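Rho-class glutathione S-transferase (Laternula elliptica, PDB 3QAV) probably catalyses the conjugation of glutathione to electrophilic compounds. Local coordinates at residues Phe175-Phe181 against Met215-Arg219. Sequence-based numbering, arbitrary orientation.
Sequences FVATKEF and MMMDR
Arg219 NE, 3.6 Å from Phe181 CD1, also forms a salt bridge with Glu47 OE1, on helix 36-47. The whole guanidinium rests flat on one face of the Phe181 ring, its plane only 7° from the ring's and its CZ 4.0 Å from the ring centroid, a stacked cation-pi contact. The group is offset toward the CG-CD1 bond of the ring, with NH1 closest, 3.5 Å from Phe181 CG. An extended chain from CG to NE, with CG anti to the backbone N (chi1 -162°), carries the charge across to the loop between helices 148-172 and 183-197.

Met216 reaches both aromatic rings. Its CE meets the edge of Phe181, 3.8 Å from CE1, while its sulfur lies near the plane of the Phe175 ring, 4.1 Å from that residue's CE1. Met215 instead comes over a face of Phe175: its CE stands 3.5 Å from Phe175 CE1 in a CH-pi contact, and its SD adds a more oblique Met-aromatic approach. The backbone N of Phe181 lies over the centre of the opposite face, placing the Phe175 ring between its own loop and Met215. Within that loop an ST turn, Glu180 N to Thr178 OG1 at 3.0 Å, precedes Phe181.

Replacing Arg219 with a leucine would remove the planar cation, and this would probably strip Phe181 of its stacking partner and Glu47 of its salt bridge. Both segments belong to the helical C-terminal domain of the glutathione S-transferase fold, away from the known glutathione-binding residues. No hydrogen bond spans them; aromatic faces and edges meet sulfur, methyl and guanidinium groups, while the one charge is likely neutralised by Glu47, whose salt bridge ties this surface to the N-terminal domain.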
loop_
_atom_site.group_PDB
_atom_site.type_symbol
_atom_site.label_atom_id
_atom_site.label_comp_id
_atom_site.label_asym_id
_atom_site.label_seq_id
_atom_site.Cartn_x
_atom_site.Cartn_y
_atom_site.Cartn_z
ATOM N N PHE A 175 19.903 9.875 -0.614
ATOM C CA PHE A 175 18.532 9.623 -0.183
ATOM C C PHE A 175 18.107 8.188 -0.516
ATOM O O PHE A 175 18.899 7.416 -1.059
ATOM C CB PHE A 175 17.614 10.670 -0.807
ATOM C CG PHE A 175 17.939 12.078 -0.368
ATOM C CD1 PHE A 175 17.300 12.647 0.735
ATOM C CD2 PHE A 175 18.920 12.818 -1.027
ATOM C CE1 PHE A 175 17.636 13.932 1.173
ATOM C CE2 PHE A 175 19.262 14.106 -0.595
ATOM C CZ PHE A 175 18.618 14.661 0.508
ATOM N N VAL A 176 16.872 7.822 -0.200
ATOM C CA VAL A 176 16.432 6.442 -0.404
ATOM C C VAL A 176 16.211 5.935 -1.835
ATOM O O VAL A 176 16.269 4.726 -2.073
ATOM C CB VAL A 176 15.166 6.156 0.445
ATOM C CG1 VAL A 176 13.922 6.707 -0.260
ATOM C CG2 VAL A 176 15.051 4.653 0.722
ATOM N N ALA A 177 15.980 6.834 -2.786
ATOM C CA ALA A 177 15.754 6.417 -4.172
ATOM C C ALA A 177 16.731 7.047 -5.164
ATOM O O ALA A 177 17.085 6.437 -6.174
ATOM C CB ALA A 177 14.319 6.739 -4.587
ATOM N N THR A 178 17.160 8.269 -4.872
ATOM C CA THR A 178 18.089 8.978 -5.742
ATOM C C THR A 178 19.009 9.818 -4.869
ATOM O O THR A 178 18.957 9.734 -3.647
ATOM C CB THR A 178 17.348 9.931 -6.692
ATOM O OG1 THR A 178 16.812 11.017 -5.936
ATOM C CG2 THR A 178 16.200 9.219 -7.391
ATOM N N LYS A 179 19.845 10.635 -5.493
ATOM C CA LYS A 179 20.750 11.498 -4.739
ATOM C C LYS A 179 20.052 12.797 -4.328
ATOM O O LYS A 179 20.682 13.725 -3.819
ATOM C CB LYS A 179 22.002 11.802 -5.564
ATOM C CG LYS A 179 22.902 10.598 -5.757
ATOM C CD LYS A 179 24.099 10.926 -6.625
ATOM C CE LYS A 179 24.959 9.691 -6.855
ATOM N NZ LYS A 179 25.494 9.138 -5.574
ATOM N N GLU A 180 18.743 12.848 -4.558
ATOM C CA GLU A 180 17.930 14.004 -4.202
ATOM C C GLU A 180 16.735 13.562 -3.356
ATOM O O GLU A 180 16.279 12.418 -3.440
ATOM C CB GLU A 180 17.400 14.703 -5.463
ATOM C CG GLU A 180 18.359 15.675 -6.123
ATOM C CD GLU A 180 17.746 16.336 -7.349
ATOM O OE1 GLU A 180 16.552 16.698 -7.301
ATOM O OE2 GLU A 180 18.458 16.503 -8.359
ATOM N N PHE A 181 16.234 14.476 -2.538
ATOM C CA PHE A 181 15.068 14.210 -1.705
ATOM C C PHE A 181 13.874 14.053 -2.666
ATOM O O PHE A 181 13.724 14.837 -3.602
ATOM C CB PHE A 181 14.841 15.398 -0.767
ATOM C CG PHE A 181 13.576 15.313 0.036
ATOM C CD1 PHE A 181 13.580 14.744 1.307
ATOM C CD2 PHE A 181 12.377 15.812 -0.478
ATOM C CE1 PHE A 181 12.403 14.673 2.063
ATOM C CE2 PHE A 181 11.197 15.745 0.265
ATOM C CZ PHE A 181 11.209 15.175 1.540
ATOM N N MET A 215 20.921 12.815 8.887
ATOM C CA MET A 215 20.802 13.887 7.906
ATOM C C MET A 215 19.370 14.406 7.863
ATOM O O MET A 215 19.131 15.612 7.938
ATOM C CB MET A 215 21.188 13.406 6.506
ATOM C CG MET A 215 20.647 14.316 5.404
ATOM S SD MET A 215 20.973 13.749 3.736
ATOM C CE MET A 215 19.723 12.454 3.559
ATOM N N MET A 216 18.426 13.481 7.733
ATOM C CA MET A 216 17.013 13.829 7.658
ATOM C C MET A 216 16.505 14.526 8.918
ATOM O O MET A 216 15.693 15.446 8.832
ATOM C CB MET A 216 16.191 12.571 7.374
ATOM C CG MET A 216 16.396 12.011 5.977
ATOM S SD MET A 216 15.648 13.036 4.670
ATOM C CE MET A 216 14.006 12.284 4.561
ATOM N N MET A 217 16.980 14.086 10.080
ATOM C CA MET A 217 16.576 14.692 11.352
ATOM C C MET A 217 17.030 16.141 11.476
ATOM O O MET A 217 16.545 16.873 12.335
ATOM C CB MET A 217 17.137 13.903 12.529
ATOM C CG MET A 217 16.300 12.711 12.916
ATOM S SD MET A 217 14.664 13.200 13.474
ATOM C CE MET A 217 15.039 13.709 15.169
ATOM N N ASP A 218 17.971 16.543 10.629
ATOM C CA ASP A 218 18.465 17.909 10.645
ATOM C C ASP A 218 17.767 18.754 9.570
ATOM O O ASP A 218 17.933 19.966 9.516
ATOM C CB ASP A 218 19.988 17.925 10.456
ATOM C CG ASP A 218 20.743 17.475 11.714
ATOM O OD1 ASP A 218 20.503 18.062 12.792
ATOM O OD2 ASP A 218 21.580 16.542 11.633
ATOM N N ARG A 219 16.972 18.108 8.726
ATOM C CA ARG A 219 16.241 18.804 7.676
ATOM C C ARG A 219 15.114 19.607 8.337
ATOM O O ARG A 219 14.263 19.050 9.027
ATOM C CB ARG A 219 15.684 17.773 6.693
ATOM C CG ARG A 219 15.277 18.320 5.340
ATOM C CD ARG A 219 14.776 17.184 4.441
ATOM N NE ARG A 219 14.220 17.701 3.196
ATOM C CZ ARG A 219 14.944 18.057 2.143
ATOM N NH1 ARG A 219 14.340 18.528 1.059
ATOM N NH2 ARG A 219 16.265 17.920 2.166
#